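Local atomic coordinates of immunomodulatory active chitinase (Trichuris suis, PDB entry 6G9C), a protein that probably binds and hydrolyses chitin as a family 18 glycosidase secreted by a parasitic whipworm, and has immunomodulatory activity. Residues L61-F66 / Q100-V105; A117-M122 / F148-E153; K331-V336 / V347-A352. One frame throughout, in Å; residues are numbered along the deposited sequence.

Contact 1. Residues L61-F66 / Q100-V105; sequences LCEYIF and QPDLKV
With chi1 of Gln100 at -169° and the rest of its chain extended, the amide end reaches across to the backbone of Cys62. NE2 of Gln100 donates to O of Cys62 at 2.7 Å, lying in the plane of that carbonyl. The same nitrogen gives its other N-H to OD1 of Asp102 (3.0 Å), which sits in the amide plane of Gln100. Because OE1 of Gln100 is in turn bonded to Tyr57 OH and Asn60 N, both ends of the amide are occupied and its rotation is fixed. This glutamine also opens the type I turn from Gln100 to Leu103 that leads into the second strand. Beyond the turn the backbones pair in parallel, Lys104 N to Glu63 O at 3.0 Å and then Ile65 N to Lys104 O at 2.8 Å. On one face CB of Lys104 packs obliquely against CD2 of the Tyr64 ring (3.8 Å); on the other, both methyls of Leu103 press on CD1 of Ile65. Glu63 and Asp102 bring their carboxylates close, OE2 to OD2 at 4.2 Å, a pairing that would be unfavourable if both are charged. A water bridges Glu63 OE2 to the backbone O of Asp102, donating to both. Cys62 is also tied to Cys37 by a disulfide. Tyr64 reaches Phe214 and Leu187 across the interior, as expected where neighbouring parallel strands begin in the wall of a TIM barrel, the catalytic-domain fold of family 18.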
ATOM      1  N   LEU A  61      13.536   8.222   6.990  1.00 33.34           N
ATOM      2  CA  LEU A  61      13.593   9.235   8.037  1.00 36.35           C
ATOM      3  C   LEU A  61      13.005   8.710   9.347  1.00 38.51           C
ATOM      4  O   LEU A  61      13.605   8.864  10.419  1.00 36.14           O
ATOM      5  CB  LEU A  61      12.819  10.456   7.561  1.00 41.15           C
ATOM      6  CG  LEU A  61      13.215  11.882   7.851  1.00 46.96           C
ATOM      7  CD1 LEU A  61      14.657  12.119   7.483  1.00 39.96           C
ATOM      8  CD2 LEU A  61      12.274  12.770   7.053  1.00 44.79           C
ATOM      9  N   CYS A  62      11.841   8.071   9.270  1.00 29.50           N
ATOM     10  CA  CYS A  62      11.062   7.638  10.424  1.00 27.95           C
ATOM     11  C   CYS A  62      10.680   6.181  10.219  1.00 34.35           C
ATOM     12  O   CYS A  62      10.562   5.727   9.082  1.00 36.30           O
ATOM     13  CB  CYS A  62       9.774   8.461  10.590  1.00 27.72           C
ATOM     14  SG  CYS A  62      10.145  10.203  10.486  1.00 50.23           S
ATOM     15  N   GLU A  63      10.497   5.439  11.313  1.00 30.16           N
ATOM     16  CA  GLU A  63       9.812   4.158  11.148  1.00 35.06           C
ATOM     17  C   GLU A  63       8.305   4.306  11.268  1.00 33.78           C
ATOM     18  O   GLU A  63       7.558   3.544  10.644  1.00 33.81           O
ATOM     19  CB  GLU A  63      10.297   3.115  12.156  1.00 38.28           C
ATOM     20  CG  GLU A  63       9.937   1.703  11.710  1.00 58.59           C
ATOM     21  CD  GLU A  63      10.263   0.643  12.735  1.00 69.58           C
ATOM     22  OE1 GLU A  63      10.924   0.961  13.748  1.00 75.57           O
ATOM     23  OE2 GLU A  63       9.852  -0.516  12.519  1.00 68.00           O
ATOM     24  N   TYR A  64       7.853   5.287  12.038  1.00 26.80           N
ATOM     25  CA  TYR A  64       6.445   5.531  12.280  1.00 25.45           C
ATOM     26  C   TYR A  64       6.140   6.973  11.907  1.00 32.20           C
ATOM     27  O   TYR A  64       6.819   7.894  12.373  1.00 28.49           O
ATOM     28  CB  TYR A  64       6.090   5.294  13.753  1.00 26.44           C
ATOM     29  CG  TYR A  64       6.506   3.947  14.302  1.00 34.93           C
ATOM     30  CD1 TYR A  64       7.776   3.752  14.830  1.00 38.41           C
ATOM     31  CD2 TYR A  64       5.619   2.876  14.309  1.00 32.11           C
ATOM     32  CE1 TYR A  64       8.157   2.514  15.339  1.00 40.26           C
ATOM     33  CE2 TYR A  64       5.987   1.633  14.822  1.00 35.04           C
ATOM     34  CZ  TYR A  64       7.251   1.465  15.337  1.00 42.34           C
ATOM     35  OH  TYR A  64       7.621   0.242  15.842  1.00 45.06           O
ATOM     36  N   ILE A  65       5.121   7.171  11.079  1.00 25.32           N
ATOM     37  CA  ILE A  65       4.562   8.497  10.847  1.00 25.39           C
ATOM     38  C   ILE A  65       3.242   8.573  11.596  1.00 28.36           C
ATOM     39  O   ILE A  65       2.401   7.676  11.465  1.00 29.81           O
ATOM     40  CB  ILE A  65       4.358   8.790   9.355  1.00 28.87           C
ATOM     41  CG1 ILE A  65       5.715   9.046   8.668  1.00 27.75           C
ATOM     42  CG2 ILE A  65       3.424   9.989   9.190  1.00 27.28           C
ATOM     43  CD1 ILE A  65       5.614   9.017   7.175  1.00 31.45           C
ATOM     44  N   PHE A  66       3.057   9.640  12.371  1.00 25.69           N
ATOM     45  CA  PHE A  66       1.810   9.881  13.095  1.00 26.84           C
ATOM     46  C   PHE A  66       1.059  10.988  12.367  1.00 30.05           C
ATOM     47  O   PHE A  66       1.603  12.079  12.157  1.00 28.42           O
ATOM     48  CB  PHE A  66       2.076  10.266  14.551  1.00 22.36           C
ATOM     49  CG  PHE A  66       2.826   9.218  15.315  1.00 26.60           C
ATOM     50  CD1 PHE A  66       4.213   9.182  15.287  1.00 26.76           C
ATOM     51  CD2 PHE A  66       2.146   8.248  16.038  1.00 27.70           C
ATOM     52  CE1 PHE A  66       4.912   8.203  15.962  1.00 25.96           C
ATOM     53  CE2 PHE A  66       2.840   7.265  16.726  1.00 27.40           C
ATOM     54  CZ  PHE A  66       4.225   7.239  16.677  1.00 24.33           C
ATOM     55  N   GLN A 100       9.689   2.860   1.152  1.00 42.33           N
ATOM     56  CA  GLN A 100      10.094   2.436   2.492  1.00 39.65           C
ATOM     57  C   GLN A 100       9.101   1.392   2.985  1.00 40.71           C
ATOM     58  O   GLN A 100       8.136   1.710   3.697  1.00 38.44           O
ATOM     59  CB  GLN A 100      10.169   3.618   3.457  1.00 36.75           C
ATOM     60  CG  GLN A 100      10.835   3.289   4.791  1.00 37.33           C
ATOM     61  CD  GLN A 100      10.536   4.310   5.861  1.00 36.01           C
ATOM     62  OE1 GLN A 100      10.439   5.502   5.582  1.00 35.63           O
ATOM     63  NE2 GLN A 100      10.371   3.847   7.100  1.00 33.82           N
ATOM     64  N   PRO A 101       9.320   0.119   2.639  1.00 45.32           N
ATOM     65  CA  PRO A 101       8.304  -0.912   2.915  1.00 47.83           C
ATOM     66  C   PRO A 101       7.987  -1.104   4.392  1.00 44.45           C
ATOM     67  O   PRO A 101       6.859  -1.494   4.714  1.00 43.87           O
ATOM     68  CB  PRO A 101       8.919  -2.181   2.299  1.00 45.76           C
ATOM     69  CG  PRO A 101       9.933  -1.685   1.317  1.00 48.46           C
ATOM     70  CD  PRO A 101      10.461  -0.404   1.862  1.00 51.22           C
ATOM     71  N   ASP A 102       8.923  -0.820   5.301  1.00 43.76           N
ATOM     72  CA  ASP A 102       8.676  -1.010   6.730  1.00 49.63           C
ATOM     73  C   ASP A 102       7.939   0.158   7.379  1.00 42.30           C
ATOM     74  O   ASP A 102       7.648   0.089   8.574  1.00 38.72           O
ATOM     75  CB  ASP A 102       9.999  -1.248   7.471  1.00 59.65           C
ATOM     76  CG  ASP A 102      10.807   0.036   7.670  1.00 69.44           C
ATOM     77  OD1 ASP A 102      10.737   0.931   6.806  1.00 72.30           O
ATOM     78  OD2 ASP A 102      11.520   0.148   8.690  1.00 72.63           O
ATOM     79  N   LEU A 103       7.649   1.226   6.637  1.00 36.58           N
ATOM     80  CA  LEU A 103       6.970   2.387   7.206  1.00 33.70           C
ATOM     81  C   LEU A 103       5.616   2.001   7.794  1.00 32.91           C
ATOM     82  O   LEU A 103       4.847   1.272   7.170  1.00 35.57           O
ATOM     83  CB  LEU A 103       6.787   3.451   6.120  1.00 37.13           C
ATOM     84  CG  LEU A 103       6.115   4.763   6.523  1.00 38.44           C
ATOM     85  CD1 LEU A 103       6.941   5.458   7.591  1.00 34.73           C
ATOM     86  CD2 LEU A 103       5.939   5.662   5.295  1.00 37.04           C
ATOM     87  N   LYS A 104       5.336   2.475   9.006  1.00 30.44           N
ATOM     88  CA  LYS A 104       4.023   2.346   9.629  1.00 31.02           C
ATOM     89  C   LYS A 104       3.409   3.732   9.773  1.00 32.98           C
ATOM     90  O   LYS A 104       4.093   4.675  10.175  1.00 35.06           O
ATOM     91  CB  LYS A 104       4.122   1.682  11.006  1.00 33.27           C
ATOM     92  CG  LYS A 104       4.827   0.332  11.031  1.00 41.18           C
ATOM     93  CD  LYS A 104       4.151  -0.641  10.107  1.00 47.88           C
ATOM     94  CE  LYS A 104       4.708  -2.048  10.273  1.00 59.22           C
ATOM     95  NZ  LYS A 104       4.775  -2.760   8.963  1.00 69.09           N
ATOM     96  N   VAL A 105       2.119   3.856   9.471  1.00 27.70           N
ATOM     97  CA  VAL A 105       1.424   5.140   9.541  1.00 26.15           C
ATOM     98  C   VAL A 105       0.264   5.000  10.517  1.00 27.29           C
ATOM     99  O   VAL A 105      -0.646   4.188  10.293  1.00 27.61           O
ATOM    100  CB  VAL A 105       0.917   5.592   8.163  1.00 31.02           C
ATOM    101  CG1 VAL A 105       0.274   6.971   8.260  1.00 30.45           C
ATOM    102  CG2 VAL A 105       2.051   5.602   7.142  1.00 30.01           C
TER
HETATM  103  O   HOH W   1       7.600  -1.114  11.208  1.00 47.72           O

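Contact 2. Residues A117-M122 / F148-E153; sequences ATFKKM and FDLDWE. With EDO (1,2-ethanediol), chain E.
Phe119 and Trp152 lie almost flat on one another, in an offset stack with ring planes 11° apart and the phenyl centroid 4.5 Å from that of the pyrrole ring. The slip lets each ring receive the other's beta carbon: CB of Phe119 stands over the indole face, 3.6 Å from the pyrrole centroid, and CB of Trp152 stands 3.9 Å from the centroid of the phenyl ring. The two side chains thus run antiparallel, each tip reaching back toward the other's backbone, with CE2 of Phe119 3.6 Å from CA of Trp152. The indole takes its place because CG of Trp152 is swung away from its own nitrogen (chi1 178°), which sends the ring out toward the helix and brings its far carbon CH2 to 3.7 Å from O of Phe119. CD1 of Leu150 closes on the far end of the phenyl ring, 3.9 Å from CE1, and CE of Met122 meets that ring in its plane, at the edge. The looser part is the Lys120 side chain, whose CG stays 4.2 Å from CZ2 of Trp152. The lysine crosses the tryptophan at about a right angle and carries its amine to the partly exposed side, into salt bridges with Asp159 and Glu156. Pointing away from the helix, Glu153 accepts at OE2 a hydrogen bond from O1 of an ethanediol molecule (2.6 Å), probably left from the crystallisation liquor. Tyr163 of helix 160-181 meets Trp152 and Leu150, Leu72 of strand 64-72 touches Phe119, and Phe132 of helix 126-142 lies against Met122 and Phe148, so the short helix 117-122 is packed among barrel strands and outer helices.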
ATOM      1  N   ALA A 117     -13.169  18.621  26.208  1.00 41.88           N
ATOM      2  CA  ALA A 117     -14.592  18.512  26.538  1.00 44.25           C
ATOM      3  C   ALA A 117     -15.207  17.232  25.976  1.00 46.08           C
ATOM      4  O   ALA A 117     -15.893  16.487  26.695  1.00 45.18           O
ATOM      5  CB  ALA A 117     -15.352  19.732  26.021  1.00 45.17           C
ATOM      6  N   THR A 118     -14.985  16.967  24.688  1.00 39.65           N
ATOM      7  CA  THR A 118     -15.570  15.773  24.083  1.00 48.84           C
ATOM      8  C   THR A 118     -14.897  14.504  24.593  1.00 44.02           C
ATOM      9  O   THR A 118     -15.580  13.511  24.873  1.00 41.43           O
ATOM     10  CB  THR A 118     -15.487  15.850  22.560  1.00 50.30           C
ATOM     11  OG1 THR A 118     -16.028  17.103  22.124  1.00 47.69           O
ATOM     12  CG2 THR A 118     -16.289  14.705  21.918  1.00 45.57           C
ATOM     13  N   PHE A 119     -13.562  14.513  24.716  1.00 41.82           N
ATOM     14  CA  PHE A 119     -12.865  13.357  25.284  1.00 38.10           C
ATOM     15  C   PHE A 119     -13.469  12.971  26.630  1.00 38.09           C
ATOM     16  O   PHE A 119     -13.749  11.794  26.886  1.00 37.89           O
ATOM     17  CB  PHE A 119     -11.376  13.651  25.457  1.00 33.51           C
ATOM     18  CG  PHE A 119     -10.534  13.355  24.240  1.00 36.28           C
ATOM     19  CD1 PHE A 119     -10.647  12.148  23.568  1.00 32.88           C
ATOM     20  CD2 PHE A 119      -9.612  14.287  23.787  1.00 38.62           C
ATOM     21  CE1 PHE A 119      -9.857  11.876  22.458  1.00 35.60           C
ATOM     22  CE2 PHE A 119      -8.813  14.027  22.674  1.00 36.05           C
ATOM     23  CZ  PHE A 119      -8.937  12.816  22.007  1.00 34.26           C
ATOM     24  N   LYS A 120     -13.677  13.969  27.499  1.00 36.12           N
ATOM     25  CA  LYS A 120     -14.192  13.727  28.846  1.00 40.70           C
ATOM     26  C   LYS A 120     -15.542  13.030  28.811  1.00 44.16           C
ATOM     27  O   LYS A 120     -15.793  12.101  29.588  1.00 47.69           O
ATOM     28  CB  LYS A 120     -14.311  15.058  29.601  1.00 42.48           C
ATOM     29  CG  LYS A 120     -13.006  15.605  30.140  1.00 40.95           C
ATOM     30  CD  LYS A 120     -13.238  16.940  30.856  1.00 46.66           C
ATOM     31  CE  LYS A 120     -11.985  17.392  31.601  1.00 50.16           C
ATOM     32  NZ  LYS A 120     -11.771  16.643  32.874  1.00 56.01           N
ATOM     33  N   LYS A 121     -16.441  13.490  27.938  1.00 45.20           N
ATOM     34  CA  LYS A 121     -17.751  12.864  27.815  1.00 48.93           C
ATOM     35  C   LYS A 121     -17.639  11.472  27.201  1.00 48.09           C
ATOM     36  O   LYS A 121     -18.263  10.517  27.684  1.00 44.41           O
ATOM     37  CB  LYS A 121     -18.683  13.743  26.977  1.00 49.47           C
ATOM     38  CG  LYS A 121     -19.036  15.086  27.610  1.00 50.16           C
ATOM     39  CD  LYS A 121     -20.089  15.811  26.791  1.00 52.09           C
ATOM     40  CE  LYS A 121     -20.192  17.268  27.211  1.00 63.75           C
ATOM     41  NZ  LYS A 121     -21.465  17.900  26.754  1.00 69.41           N
ATOM     42  N   MET A 122     -16.844  11.343  26.135  1.00 39.57           N
ATOM     43  CA  MET A 122     -16.724  10.066  25.432  1.00 38.94           C
ATOM     44  C   MET A 122     -16.214   8.961  26.353  1.00 39.47           C
ATOM     45  O   MET A 122     -16.678   7.820  26.285  1.00 44.24           O
ATOM     46  CB  MET A 122     -15.793  10.225  24.227  1.00 36.55           C
ATOM     47  CG  MET A 122     -15.585   8.945  23.424  1.00 34.19           C
ATOM     48  SD  MET A 122     -14.196   7.975  24.020  1.00 39.98           S
ATOM     49  CE  MET A 122     -12.840   8.863  23.213  1.00 32.59           C
ATOM     50  N   PHE A 148      -3.184   3.541  15.881  1.00 26.73           N
ATOM     51  CA  PHE A 148      -3.896   4.665  16.465  1.00 25.94           C
ATOM     52  C   PHE A 148      -3.022   5.308  17.530  1.00 27.42           C
ATOM     53  O   PHE A 148      -2.395   4.606  18.329  1.00 25.31           O
ATOM     54  CB  PHE A 148      -5.220   4.205  17.097  1.00 26.08           C
ATOM     55  CG  PHE A 148      -5.958   5.302  17.809  1.00 29.01           C
ATOM     56  CD1 PHE A 148      -6.302   6.459  17.139  1.00 25.53           C
ATOM     57  CD2 PHE A 148      -6.313   5.168  19.146  1.00 32.06           C
ATOM     58  CE1 PHE A 148      -6.998   7.482  17.788  1.00 28.04           C
ATOM     59  CE2 PHE A 148      -7.006   6.181  19.809  1.00 32.08           C
ATOM     60  CZ  PHE A 148      -7.349   7.342  19.124  1.00 30.67           C
ATOM     61  N   ASP A 149      -2.987   6.642  17.540  1.00 23.20           N
ATOM     62  CA  ASP A 149      -2.205   7.422  18.498  1.00 22.17           C
ATOM     63  C   ASP A 149      -3.150   8.375  19.229  1.00 26.17           C
ATOM     64  O   ASP A 149      -3.716   9.292  18.617  1.00 27.38           O
ATOM     65  CB  ASP A 149      -1.078   8.174  17.771  1.00 23.19           C
ATOM     66  CG  ASP A 149      -0.301   9.090  18.687  1.00 29.64           C
ATOM     67  OD1 ASP A 149       0.272   8.588  19.682  1.00 26.35           O
ATOM     68  OD2 ASP A 149      -0.251  10.306  18.402  1.00 30.42           O
ATOM     69  N   LEU A 150      -3.348   8.131  20.529  1.00 26.02           N
ATOM     70  CA  LEU A 150      -4.297   8.882  21.341  1.00 23.00           C
ATOM     71  C   LEU A 150      -3.593  10.093  21.945  1.00 25.70           C
ATOM     72  O   LEU A 150      -2.666   9.933  22.742  1.00 26.45           O
ATOM     73  CB  LEU A 150      -4.870   7.978  22.438  1.00 26.02           C
ATOM     74  CG  LEU A 150      -5.851   8.600  23.430  1.00 30.39           C
ATOM     75  CD1 LEU A 150      -7.039   9.220  22.705  1.00 29.39           C
ATOM     76  CD2 LEU A 150      -6.315   7.518  24.407  1.00 27.81           C
ATOM     77  N   ASP A 151      -4.030  11.302  21.563  1.00 25.67           N
ATOM     78  CA  ASP A 151      -3.387  12.532  22.024  1.00 26.08           C
ATOM     79  C   ASP A 151      -4.360  13.394  22.812  1.00 25.04           C
ATOM     80  O   ASP A 151      -4.553  14.572  22.506  1.00 28.80           O
ATOM     81  CB  ASP A 151      -2.825  13.342  20.846  1.00 24.78           C
ATOM     82  CG  ASP A 151      -1.789  12.576  20.038  1.00 33.39           C
ATOM     83  OD1 ASP A 151      -1.366  11.482  20.477  1.00 28.68           O
ATOM     84  OD2 ASP A 151      -1.377  13.079  18.960  1.00 37.21           O
ATOM     85  N   TRP A 152      -5.000  12.811  23.822  1.00 27.47           N
ATOM     86  CA  TRP A 152      -5.857  13.565  24.727  1.00 27.57           C
ATOM     87  C   TRP A 152      -4.980  14.439  25.621  1.00 30.75           C
ATOM     88  O   TRP A 152      -4.147  13.917  26.372  1.00 33.72           O
ATOM     89  CB  TRP A 152      -6.681  12.561  25.536  1.00 26.72           C
ATOM     90  CG  TRP A 152      -7.622  13.053  26.586  1.00 30.10           C
ATOM     91  CD1 TRP A 152      -7.715  14.307  27.123  1.00 31.13           C
ATOM     92  CD2 TRP A 152      -8.594  12.249  27.261  1.00 30.72           C
ATOM     93  NE1 TRP A 152      -8.709  14.333  28.092  1.00 35.33           N
ATOM     94  CE2 TRP A 152      -9.263  13.081  28.189  1.00 35.79           C
ATOM     95  CE3 TRP A 152      -8.971  10.907  27.158  1.00 34.40           C
ATOM     96  CZ2 TRP A 152     -10.288  12.608  29.019  1.00 36.54           C
ATOM     97  CZ3 TRP A 152      -9.997  10.433  27.982  1.00 34.62           C
ATOM     98  CH2 TRP A 152     -10.641  11.287  28.900  1.00 41.62           C
ATOM     99  N   GLU A 153      -5.158  15.761  25.554  1.00 29.44           N
ATOM    100  CA  GLU A 153      -4.276  16.702  26.260  1.00 28.85           C
ATOM    101  C   GLU A 153      -5.075  17.574  27.230  1.00 34.89           C
ATOM    102  O   GLU A 153      -5.517  18.664  26.859  1.00 33.74           O
ATOM    103  CB  GLU A 153      -3.504  17.570  25.224  1.00 26.08           C
ATOM    104  CG  GLU A 153      -2.674  16.719  24.259  1.00 25.96           C
ATOM    105  CD  GLU A 153      -1.845  17.549  23.275  1.00 33.25           C
ATOM    106  OE1 GLU A 153      -1.656  18.770  23.495  1.00 32.20           O
ATOM    107  OE2 GLU A 153      -1.387  16.949  22.287  1.00 33.69           O
TER
HETATM  108  C1  EDO E 503       0.295  16.410  19.534  1.00 43.73           C
HETATM  109  O1  EDO E 503       0.090  17.657  20.252  1.00 34.76           O
HETATM  110  C2  EDO E 503       1.530  15.644  20.023  1.00 43.08           C
HETATM  111  O2  EDO E 503       2.685  16.519  20.002  1.00 38.61           O

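Contact 3. Residues K331-V336 / V347-A352; sequences KTPYLV and VESMKA
The puckered ring of Pro333 presents its CD to the helix, 3.9 Å from CB of Ser349, whereas the flat ring of Tyr334 belongs to other neighbours: Trp341 stacks on it, and CG2 of Val336 lies in plane at its edge. The peptide carbonyl of Lys331 makes the tightest approach, its O only 3.1 Å from CB of Ser349, with CA of the same serine also near. That carbonyl is presented by a G1 beta bulge in which Lys331 and Thr332 both face Asp327, Lys331 adopting a positive phi of 60°. Strand 332-337 fits the small alpha+beta domain that chitotriosidase-like family 18 enzymes insert late in the barrel, and helix 347-360 follows as the chain returns to the last barrel strand, 364-368. On this helix Ser349 places OG between its backbone N and carbonyl carbon (chi1 71°), directing the hydroxyl to Asp346 N and Asp345 OD2, so that its carbon rather than its oxygen faces the carbonyl of Lys331. One turn further, CB of Ala352 meets CB of Lys331 at 4.1 Å, while the lysine chain bends off to a salt bridge with Asp328.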
ATOM      1  N   LYS A 331      21.796  22.636  26.915  1.00 32.77           N
ATOM      2  CA  LYS A 331      22.132  22.079  25.600  1.00 30.55           C
ATOM      3  C   LYS A 331      21.143  22.535  24.520  1.00 31.99           C
ATOM      4  O   LYS A 331      20.742  21.759  23.650  1.00 33.30           O
ATOM      5  CB  LYS A 331      22.223  20.548  25.646  1.00 29.62           C
ATOM      6  CG  LYS A 331      23.368  20.012  26.510  1.00 36.19           C
ATOM      7  CD  LYS A 331      24.725  20.342  25.906  1.00 40.32           C
ATOM      8  CE  LYS A 331      25.883  19.903  26.802  1.00 43.85           C
ATOM      9  NZ  LYS A 331      27.196  20.048  26.088  1.00 49.81           N
ATOM     10  N   THR A 332      20.737  23.802  24.569  1.00 29.76           N
ATOM     11  CA  THR A 332      19.830  24.344  23.564  1.00 30.35           C
ATOM     12  C   THR A 332      20.319  25.722  23.135  1.00 31.85           C
ATOM     13  O   THR A 332      21.022  26.401  23.896  1.00 31.95           O
ATOM     14  CB  THR A 332      18.379  24.476  24.066  1.00 34.21           C
ATOM     15  OG1 THR A 332      18.318  25.442  25.126  1.00 35.93           O
ATOM     16  CG2 THR A 332      17.818  23.117  24.549  1.00 36.60           C
ATOM     17  N   PRO A 333      19.962  26.155  21.922  1.00 29.90           N
ATOM     18  CA  PRO A 333      20.286  27.517  21.493  1.00 33.22           C
ATOM     19  C   PRO A 333      19.116  28.463  21.668  1.00 31.25           C
ATOM     20  O   PRO A 333      17.963  28.027  21.768  1.00 29.59           O
ATOM     21  CB  PRO A 333      20.611  27.332  20.011  1.00 30.86           C
ATOM     22  CG  PRO A 333      19.626  26.276  19.611  1.00 31.25           C
ATOM     23  CD  PRO A 333      19.525  25.327  20.783  1.00 29.16           C
ATOM     24  N   TYR A 334      19.398  29.759  21.723  1.00 28.19           N
ATOM     25  CA  TYR A 334      18.346  30.736  21.563  1.00 27.31           C
ATOM     26  C   TYR A 334      18.795  31.781  20.554  1.00 32.87           C
ATOM     27  O   TYR A 334      19.982  31.891  20.225  1.00 33.52           O
ATOM     28  CB  TYR A 334      17.916  31.355  22.905  1.00 28.77           C
ATOM     29  CG  TYR A 334      18.927  32.187  23.670  1.00 31.04           C
ATOM     30  CD1 TYR A 334      19.005  33.564  23.488  1.00 28.39           C
ATOM     31  CD2 TYR A 334      19.741  31.605  24.637  1.00 30.27           C
ATOM     32  CE1 TYR A 334      19.893  34.338  24.228  1.00 29.72           C
ATOM     33  CE2 TYR A 334      20.619  32.372  25.395  1.00 28.02           C
ATOM     34  CZ  TYR A 334      20.697  33.736  25.173  1.00 30.79           C
ATOM     35  OH  TYR A 334      21.577  34.487  25.903  1.00 35.75           O
ATOM     36  N   LEU A 335      17.815  32.504  20.023  1.00 30.96           N
ATOM     37  CA  LEU A 335      18.018  33.446  18.931  1.00 29.52           C
ATOM     38  C   LEU A 335      17.518  34.812  19.363  1.00 32.59           C
ATOM     39  O   LEU A 335      16.429  34.924  19.943  1.00 35.85           O
ATOM     40  CB  LEU A 335      17.272  32.984  17.674  1.00 29.62           C
ATOM     41  CG  LEU A 335      17.676  33.698  16.389  1.00 35.96           C
ATOM     42  CD1 LEU A 335      18.928  33.041  15.855  1.00 38.77           C
ATOM     43  CD2 LEU A 335      16.573  33.650  15.355  1.00 40.71           C
ATOM     44  N   VAL A 336      18.313  35.842  19.099  1.00 29.15           N
ATOM     45  CA  VAL A 336      17.936  37.220  19.393  1.00 27.35           C
ATOM     46  C   VAL A 336      18.051  38.028  18.110  1.00 37.02           C
ATOM     47  O   VAL A 336      19.089  37.987  17.435  1.00 38.20           O
ATOM     48  CB  VAL A 336      18.814  37.834  20.496  1.00 32.81           C
ATOM     49  CG1 VAL A 336      18.262  39.196  20.895  1.00 38.26           C
ATOM     50  CG2 VAL A 336      18.899  36.903  21.699  1.00 35.52           C
ATOM     51  N   VAL A 347      20.737  21.509  15.128  1.00 27.18           N
ATOM     52  CA  VAL A 347      21.505  20.277  14.955  1.00 31.88           C
ATOM     53  C   VAL A 347      22.281  19.949  16.224  1.00 36.01           C
ATOM     54  O   VAL A 347      22.330  18.790  16.656  1.00 35.83           O
ATOM     55  CB  VAL A 347      22.436  20.363  13.733  1.00 38.40           C
ATOM     56  CG1 VAL A 347      23.326  19.145  13.707  1.00 39.47           C
ATOM     57  CG2 VAL A 347      21.624  20.430  12.443  1.00 36.55           C
ATOM     58  N   GLU A 348      22.887  20.955  16.853  1.00 30.96           N
ATOM     59  CA  GLU A 348      23.647  20.684  18.071  1.00 31.88           C
ATOM     60  C   GLU A 348      22.741  20.212  19.208  1.00 34.86           C
ATOM     61  O   GLU A 348      23.103  19.289  19.948  1.00 30.64           O
ATOM     62  CB  GLU A 348      24.441  21.920  18.499  1.00 31.08           C
ATOM     63  CG  GLU A 348      25.494  22.392  17.484  1.00 32.66           C
ATOM     64  CD  GLU A 348      26.712  21.483  17.394  1.00 41.24           C
ATOM     65  OE1 GLU A 348      26.691  20.369  17.966  1.00 43.39           O
ATOM     66  OE2 GLU A 348      27.710  21.887  16.756  1.00 40.65           O
ATOM     67  N   SER A 349      21.574  20.840  19.387  1.00 31.15           N
ATOM     68  CA  SER A 349      20.708  20.413  20.486  1.00 29.51           C
ATOM     69  C   SER A 349      20.119  19.038  20.202  1.00 33.15           C
ATOM     70  O   SER A 349      19.998  18.207  21.111  1.00 29.12           O
ATOM     71  CB  SER A 349      19.597  21.444  20.748  1.00 28.50           C
ATOM     72  OG  SER A 349      18.616  21.471  19.725  1.00 31.29           O
ATOM     73  N   MET A 350      19.771  18.769  18.942  1.00 30.17           N
ATOM     74  CA  MET A 350      19.270  17.442  18.582  1.00 32.81           C
ATOM     75  C   MET A 350      20.345  16.385  18.768  1.00 33.03           C
ATOM     76  O   MET A 350      20.060  15.270  19.227  1.00 30.42           O
ATOM     77  CB  MET A 350      18.778  17.433  17.136  1.00 32.25           C
ATOM     78  CG  MET A 350      17.595  18.328  16.882  1.00 38.18           C
ATOM     79  SD  MET A 350      16.074  17.571  17.449  1.00 42.29           S
ATOM     80  CE  MET A 350      15.269  17.339  15.873  1.00 48.21           C
ATOM     81  N   LYS A 351      21.590  16.721  18.411  1.00 28.94           N
ATOM     82  CA  LYS A 351      22.704  15.799  18.590  1.00 31.87           C
ATOM     83  C   LYS A 351      22.859  15.419  20.050  1.00 36.53           C
ATOM     84  O   LYS A 351      23.039  14.241  20.388  1.00 41.11           O
ATOM     85  CB  LYS A 351      24.007  16.440  18.085  1.00 33.04           C
ATOM     86  CG  LYS A 351      24.579  15.849  16.842  1.00 42.58           C
ATOM     87  CD  LYS A 351      25.779  16.684  16.341  1.00 43.61           C
ATOM     88  CE  LYS A 351      26.851  16.871  17.411  1.00 45.50           C
ATOM     89  NZ  LYS A 351      28.022  17.668  16.907  1.00 47.25           N
ATOM     90  N   ALA A 352      22.841  16.420  20.932  1.00 32.62           N
ATOM     91  CA  ALA A 352      23.013  16.143  22.350  1.00 36.07           C
ATOM     92  C   ALA A 352      21.867  15.285  22.874  1.00 36.05           C
ATOM     93  O   ALA A 352      22.093  14.304  23.591  1.00 39.17           O
ATOM     94  CB  ALA A 352      23.120  17.453  23.129  1.00 31.69           C
TER

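How the contacts relate
Contacts 1 and 2 join at the barrel interior, where CD2 of Phe66 packs 3.7 Å from CB of Asp149, although their centres are 24 Å apart. Asp146, whose OD2 accepts a hydrogen bond from Val105 N of contact 1, begins a sequence that continues through Asp149 and Asp151 to Glu153 in contact 2 and matches the DxxDxDxE signature of family 18; in relatives its glutamate is the catalytic acid, consistent with a site here beside the bound ethanediol. Contact 3 stands apart: its nearest atoms are about 10 Å from contact 1 and about 17 Å from contact 2, and contacts 2 and 3 lie on opposite sides of the chain's centre.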